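Local coordinates for protein autotransporter adhesin/invasin TibA (Escherichia coli, PDB 4Q1Q) that mediates adhesion to and invasion of human intestinal epithelial cells, promotes bacterial aggregation and biofilm formation, and carries heptose sugars on its surface-displayed passenger domain, at residues T38-G43 / T57-G62; S74-S79 / N93-N98. One frame throughout, in Å; residues are numbered along the deposited sequence.

Both contacts join consecutive coils of the parallel beta-helix that forms this part of the TibA passenger. The segments 38-43, 57-62, 74-79 and 93-98 carry the short strands 38-39, 57-58, 76-77 and 95-96, which stack in chain order at intervals of 19 residues. Interaction 1 therefore finishes before interaction 2 begins, and their centres lie about 12 Å apart along the helix. Strands 57-58 and 76-77 are direct neighbours, so the two contacts abut: I58 N to T76 O, at 2.8 Å, is a probable hydrogen bond. Repetition of one pattern, with heptosylated serines outside the strands, builds an elongated, sugar-decorated rod.

Interaction 1 of 2, residues T38-G43 / T57-G62; sequences TINSGG and TINIGG. With 289 (D-glycero-alpha-D-manno-heptopyranose), chain E.
Backbone bonds pair I39 with the next coil on both of its polar atoms. Its N donates to T57 O at 2.7 Å, and its O accepts from N59 N at 2.8 Å, the pattern of parallel strands. Past the strands, both chains bend through type II turns, N40-G43 and N59-G62, where G42 N reaches G61 O at 3.1 Å from well above the carbonyl plane. A water bridges G43 O and G61 O, giving the latter a second donor.

Among side chains, those of N40 and N59 run side by side, their amide planes turned 40° apart. N59 ND2 donates to N40 OD1 at 2.8 Å, nearly straight, lying in the carbonyl plane of N40, while that oxygen lies in the amide plane of N59. Asparagine suits the place because each amide can both give and receive; N59 OD1 in turn takes a weak bond from N78.

Apolar contacts divide between the two faces. T38 CG2 meets T57 CG2 at 3.9 Å, and on the buried face I39 CD1 lies against I58 CG1 at 4.1 Å, like branched side chains stacking on like.

The sugar is covalent: S41 OG binds C1 of a heptose, swung clear of the backbone N (chi1 -158°). The lack of a side chain at G42 leaves room for the heptose O4, and at G61 for S41 OG; both have positive phi, which glycine accepts readily. Aligned turns, stacked aliphatics and an asparagine row of this kind are characteristic of the right-handed parallel beta-helix of autotransporter passengers.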
loop_
_atom_site.group_PDB
_atom_site.type_symbol
_atom_site.label_atom_id
_atom_site.label_comp_id
_atom_site.label_asym_id
_atom_site.label_seq_id
_atom_site.Cartn_x
_atom_site.Cartn_y
_atom_site.Cartn_z
ATOM N N THR A 38 8.078 11.341 23.443
ATOM C CA THR A 38 9.087 10.444 22.903
ATOM C C THR A 38 8.920 9.116 23.627
ATOM O O THR A 38 9.085 9.085 24.846
ATOM C CB THR A 38 10.513 10.996 23.099
ATOM O OG1 THR A 38 10.621 12.296 22.502
ATOM C CG2 THR A 38 11.552 10.082 22.469
ATOM N N ILE A 39 8.562 8.059 22.894
ATOM C CA ILE A 39 8.340 6.725 23.460
ATOM C C ILE A 39 9.555 5.836 23.217
ATOM O O ILE A 39 9.860 5.466 22.079
ATOM C CB ILE A 39 7.095 5.993 22.907
ATOM C CG1 ILE A 39 5.833 6.864 22.977
ATOM C CG2 ILE A 39 6.872 4.713 23.702
ATOM C CD1 ILE A 39 4.667 6.397 22.127
ATOM N N ASN A 40 10.252 5.508 24.300
ATOM C CA ASN A 40 11.440 4.666 24.216
ATOM C C ASN A 40 11.186 3.291 24.821
ATOM O O ASN A 40 10.109 3.028 25.370
ATOM C CB ASN A 40 12.641 5.360 24.864
ATOM C CG ASN A 40 13.131 6.546 24.060
ATOM O OD1 ASN A 40 12.785 6.726 22.894
ATOM N ND2 ASN A 40 13.953 7.369 24.693
ATOM N N SER A 41 12.200 2.438 24.695
ATOM C CA SER A 41 12.090 1.006 24.971
ATOM C C SER A 41 11.315 0.720 26.252
ATOM O O SER A 41 11.615 1.286 27.304
ATOM C CB SER A 41 13.488 0.378 25.038
ATOM O OG SER A 41 13.467 -1.024 24.807
ATOM N N GLY A 42 10.309 -0.147 26.172
ATOM C CA GLY A 42 9.462 -0.474 27.318
ATOM C C GLY A 42 8.329 0.513 27.534
ATOM O O GLY A 42 7.383 0.236 28.284
ATOM N N GLY A 43 8.385 1.639 26.828
ATOM C CA GLY A 43 7.315 2.637 26.837
ATOM C C GLY A 43 6.045 2.281 26.074
ATOM O O GLY A 43 6.110 1.916 24.893
ATOM N N THR A 57 7.054 10.735 18.982
ATOM C CA THR A 57 8.208 10.040 18.414
ATOM C C THR A 57 8.305 8.642 19.032
ATOM O O THR A 57 8.288 8.499 20.251
ATOM C CB THR A 57 9.499 10.867 18.616
ATOM O OG1 THR A 57 9.666 11.800 17.534
ATOM C CG2 THR A 57 10.728 9.980 18.688
ATOM N N ILE A 58 8.389 7.607 18.205
ATOM C CA ILE A 58 8.375 6.221 18.687
ATOM C C ILE A 58 9.687 5.539 18.322
ATOM O O ILE A 58 9.982 5.340 17.137
ATOM C CB ILE A 58 7.227 5.381 18.092
ATOM C CG1 ILE A 58 5.896 6.130 18.180
ATOM C CG2 ILE A 58 7.117 4.048 18.814
ATOM C CD1 ILE A 58 4.716 5.409 17.567
ATOM N N ASN A 59 10.461 5.203 19.350
ATOM C CA ASN A 59 11.785 4.610 19.164
ATOM C C ASN A 59 11.818 3.138 19.585
ATOM O O ASN A 59 10.864 2.610 20.159
ATOM C CB ASN A 59 12.874 5.404 19.908
ATOM C CG ASN A 59 13.009 6.842 19.425
ATOM O OD1 ASN A 59 13.181 7.096 18.233
ATOM N ND2 ASN A 59 12.950 7.795 20.351
ATOM N N ILE A 60 12.939 2.492 19.278
ATOM C CA ILE A 60 13.145 1.052 19.448
ATOM C C ILE A 60 12.472 0.522 20.704
ATOM O O ILE A 60 12.689 1.025 21.801
ATOM C CB ILE A 60 14.646 0.666 19.450
ATOM C CG1 ILE A 60 14.819 -0.823 19.772
ATOM C CG2 ILE A 60 15.459 1.521 20.417
ATOM C CD1 ILE A 60 15.970 -1.461 19.026
ATOM N N GLY A 61 11.653 -0.508 20.530
ATOM C CA GLY A 61 10.978 -1.151 21.654
ATOM C C GLY A 61 9.911 -0.300 22.306
ATOM O O GLY A 61 9.352 -0.725 23.312
ATOM N N GLY A 62 9.633 0.889 21.775
ATOM C CA GLY A 62 8.416 1.629 22.132
ATOM C C GLY A 62 7.172 1.356 21.293
ATOM O O GLY A 62 7.264 1.203 20.076
HETATM O O7 289 E . 13.953 -3.069 30.460
HETATM C C7 289 E . 13.648 -1.708 30.135
HETATM C C6 289 E . 14.143 -1.311 28.743
HETATM O O6 289 E . 15.535 -1.642 28.634
HETATM C C5 289 E . 13.358 -1.885 27.555
HETATM O O5 289 E . 14.271 -2.071 26.466
HETATM C C1 289 E . 13.570 -2.250 25.234
HETATM C C2 289 E . 12.845 -3.591 25.278
HETATM O O2 289 E . 13.779 -4.667 25.412
HETATM C C3 289 E . 11.866 -3.595 26.450
HETATM O O3 289 E . 11.265 -4.893 26.578
HETATM C C4 289 E . 12.569 -3.184 27.745
HETATM O O4 289 E . 11.567 -3.071 28.764
HETATM O O HOH W 1 6.986 -0.621 24.842
#

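Interaction 2 of 2, residues S74-S79 / N93-N98; sequences SSTINS and NTTVNN. With 289 (D-glycero-alpha-D-manno-heptopyranose), chain V; 289 (D-glycero-alpha-D-manno-heptopyranose), chain B; 289 (D-glycero-alpha-D-manno-heptopyranose), chain C.
I77 has more surface buried here than any other residue, because its side chain, on the same face of the sheet as V96, leans towards the next coil. CG1 lies beside the backbone N and the chain then runs extended (chi2 175°), which carries CD1 to two methyls: T94 CG2 at 3.6 Å, met at a slant, and V96 CG2 at 4.0 Å, where the two side chains run alongside. Beta-branched residues fit this buried side well, as they favour extended backbone and pack closely. The backbone of I77 is gripped at both ends: its N donates to T95 O at 2.6 Å and its O accepts from N97 N at 2.7 Å.

N97 comes next in buried surface. Its side chain runs parallel to that of N78, the amide planes only 15° apart, and ND2 donates to N78 OD1 at 2.9 Å. The approach is from above the carbonyl plane and the bond is bent, 141° at the hydrogen. Such rows of asparagines stacked from coil to coil are a hallmark of parallel beta-helices; this one continues from N97 OD1 to N116 ND2.

T94 CG2 touches both S75 O and I77 CD1, while the hydroxyl of T94 is bonded to Q83, so a single threonine serves both the apolar packing and the polar interior. Just beyond, T95 N donates to S75 O at 3.0 Å. S75 turns its own hydroxyl to Q64.

Sugars flank both ends. S74 OG and S79 OG are each covalently bound to C1 of a heptose. N98 OD1 accepts from O4 of a third heptose at 2.6 Å, and its ND2 makes a weak bond to O3 of the sugar on S79.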
loop_
_atom_site.group_PDB
_atom_site.type_symbol
_atom_site.label_atom_id
_atom_site.label_comp_id
_atom_site.label_asym_id
_atom_site.label_seq_id
_atom_site.Cartn_x
_atom_site.Cartn_y
_atom_site.Cartn_z
ATOM N N SER A 74 0.646 12.903 13.272
ATOM C CA SER A 74 2.065 13.178 13.112
ATOM C C SER A 74 2.997 12.333 13.993
ATOM O O SER A 74 4.123 12.759 14.271
ATOM C CB SER A 74 2.312 14.673 13.357
ATOM O OG SER A 74 1.380 15.536 12.714
ATOM N N SER A 75 2.549 11.152 14.417
ATOM C CA SER A 75 3.430 10.179 15.057
ATOM C C SER A 75 4.575 9.932 14.094
ATOM O O SER A 75 4.373 9.919 12.884
ATOM C CB SER A 75 2.753 8.842 15.326
ATOM O OG SER A 75 1.903 8.820 16.456
ATOM N N THR A 76 5.777 9.734 14.622
ATOM C CA THR A 76 6.902 9.376 13.765
ATOM C C THR A 76 7.587 8.114 14.319
ATOM O O THR A 76 8.046 8.076 15.464
ATOM C CB THR A 76 7.851 10.588 13.563
ATOM O OG1 THR A 76 8.955 10.226 12.725
ATOM C CG2 THR A 76 8.422 11.079 14.878
ATOM N N ILE A 77 7.668 7.064 13.504
ATOM C CA ILE A 77 8.075 5.746 14.000
ATOM C C ILE A 77 9.494 5.425 13.550
ATOM O O ILE A 77 9.807 5.518 12.361
ATOM C CB ILE A 77 7.130 4.629 13.511
ATOM C CG1 ILE A 77 5.690 5.144 13.499
ATOM C CG2 ILE A 77 7.260 3.363 14.358
ATOM C CD1 ILE A 77 4.705 4.159 12.909
ATOM N N ASN A 78 10.355 5.057 14.497
ATOM C CA ASN A 78 11.746 4.727 14.174
ATOM C C ASN A 78 12.138 3.286 14.489
ATOM O O ASN A 78 11.430 2.597 15.232
ATOM C CB ASN A 78 12.692 5.691 14.898
ATOM C CG ASN A 78 12.612 7.096 14.337
ATOM O OD1 ASN A 78 12.951 7.329 13.177
ATOM N ND2 ASN A 78 12.156 8.038 15.151
ATOM N N SER A 79 13.268 2.882 13.911
ATOM C CA SER A 79 13.955 1.597 14.099
ATOM C C SER A 79 13.448 0.881 15.337
ATOM O O SER A 79 13.682 1.318 16.450
ATOM C CB SER A 79 15.479 1.816 14.152
ATOM O OG SER A 79 16.332 0.704 14.445
ATOM N N ASN A 93 -1.210 11.259 9.060
ATOM C CA ASN A 93 0.089 11.784 8.669
ATOM C C ASN A 93 1.246 11.186 9.475
ATOM O O ASN A 93 2.232 11.859 9.787
ATOM C CB ASN A 93 0.040 13.322 8.676
ATOM C CG ASN A 93 -0.846 13.886 7.568
ATOM O OD1 ASN A 93 -1.217 13.183 6.631
ATOM N ND2 ASN A 93 -1.173 15.169 7.655
ATOM N N THR A 94 1.140 9.891 9.758
ATOM C CA THR A 94 2.206 9.136 10.410
ATOM C C THR A 94 3.423 9.049 9.491
ATOM O O THR A 94 3.252 8.980 8.273
ATOM C CB THR A 94 1.759 7.702 10.751
ATOM O OG1 THR A 94 0.525 7.719 11.480
ATOM C CG2 THR A 94 2.847 6.964 11.548
ATOM N N THR A 95 4.625 9.076 10.065
ATOM C CA THR A 95 5.891 8.916 9.339
ATOM C C THR A 95 6.647 7.685 9.853
ATOM O O THR A 95 6.931 7.562 11.042
ATOM C CB THR A 95 6.864 10.112 9.466
ATOM O OG1 THR A 95 6.236 11.342 9.081
ATOM C CG2 THR A 95 8.068 9.915 8.557
ATOM N N VAL A 96 7.010 6.772 8.960
ATOM C CA VAL A 96 7.574 5.495 9.371
ATOM C C VAL A 96 8.978 5.449 8.796
ATOM O O VAL A 96 9.154 5.519 7.579
ATOM C CB VAL A 96 6.765 4.292 8.844
ATOM C CG1 VAL A 96 7.150 3.003 9.558
ATOM C CG2 VAL A 96 5.269 4.514 8.998
ATOM N N ASN A 97 9.980 5.347 9.660
ATOM C CA ASN A 97 11.355 5.322 9.163
ATOM C C ASN A 97 11.925 3.917 9.259
ATOM O O ASN A 97 11.267 3.006 9.760
ATOM C CB ASN A 97 12.259 6.302 9.921
ATOM C CG ASN A 97 11.789 7.743 9.809
ATOM O OD1 ASN A 97 11.689 8.297 8.716
ATOM N ND2 ASN A 97 11.478 8.349 10.947
ATOM N N ASN A 98 13.164 3.787 8.798
ATOM C CA ASN A 98 13.932 2.558 8.888
ATOM C C ASN A 98 13.643 1.753 10.138
ATOM O O ASN A 98 13.834 2.219 11.260
ATOM C CB ASN A 98 15.422 2.872 8.816
ATOM C CG ASN A 98 16.260 1.626 8.616
ATOM O OD1 ASN A 98 15.949 0.795 7.756
ATOM N ND2 ASN A 98 17.324 1.494 9.401
HETATM O O7 289 V . 18.424 -5.364 14.691
HETATM C C7 289 V . 18.445 -3.979 14.328
HETATM C C6 289 V . 17.085 -3.356 14.616
HETATM O O6 289 V . 16.891 -3.271 16.031
HETATM C C5 289 V . 16.979 -1.964 14.008
HETATM O O5 289 V . 17.763 -1.047 14.771
HETATM C C1 289 V . 17.606 0.298 14.320
HETATM C C2 289 V . 18.125 0.417 12.893
HETATM O O2 289 V . 19.530 0.146 12.871
HETATM C C3 289 V . 17.406 -0.562 11.976
HETATM O O3 289 V . 18.030 -0.564 10.687
HETATM C C4 289 V . 17.456 -1.966 12.561
HETATM O O4 289 V . 16.623 -2.834 11.784
HETATM O O7 289 B . 6.657 15.591 11.334
HETATM C C7 289 B . 5.240 15.425 11.235
HETATM C C6 289 B . 4.578 16.561 10.461
HETATM O O6 289 B . 4.966 16.465 9.087
HETATM C C5 289 B . 3.067 16.466 10.632
HETATM O O5 289 B . 2.755 16.888 11.961
HETATM C C1 289 B . 1.367 16.765 12.278
HETATM C C2 289 B . 0.652 17.790 11.410
HETATM O O2 289 B . 1.226 19.084 11.635
HETATM C C3 289 B . 0.817 17.337 9.965
HETATM O O3 289 B . 0.103 18.211 9.084
HETATM C C4 289 B . 2.297 17.294 9.610
HETATM O O4 289 B . 2.482 16.700 8.321
HETATM O O7 289 C . 18.339 5.687 6.928
HETATM C C7 289 C . 17.518 4.942 6.023
HETATM C C6 289 C . 18.244 3.664 5.623
HETATM O O6 289 C . 18.436 2.858 6.786
HETATM C C5 289 C . 17.438 2.849 4.620
HETATM O O5 289 C . 17.536 3.454 3.328
HETATM C C1 289 C . 16.634 2.817 2.421
HETATM C C2 289 C . 17.289 1.469 2.131
HETATM O O2 289 C . 18.648 1.644 1.715
HETATM C C3 289 C . 17.205 0.654 3.416
HETATM O O3 289 C . 17.799 -0.638 3.259
HETATM C C4 289 C . 17.898 1.397 4.553
HETATM O O4 289 C . 17.584 0.700 5.763
#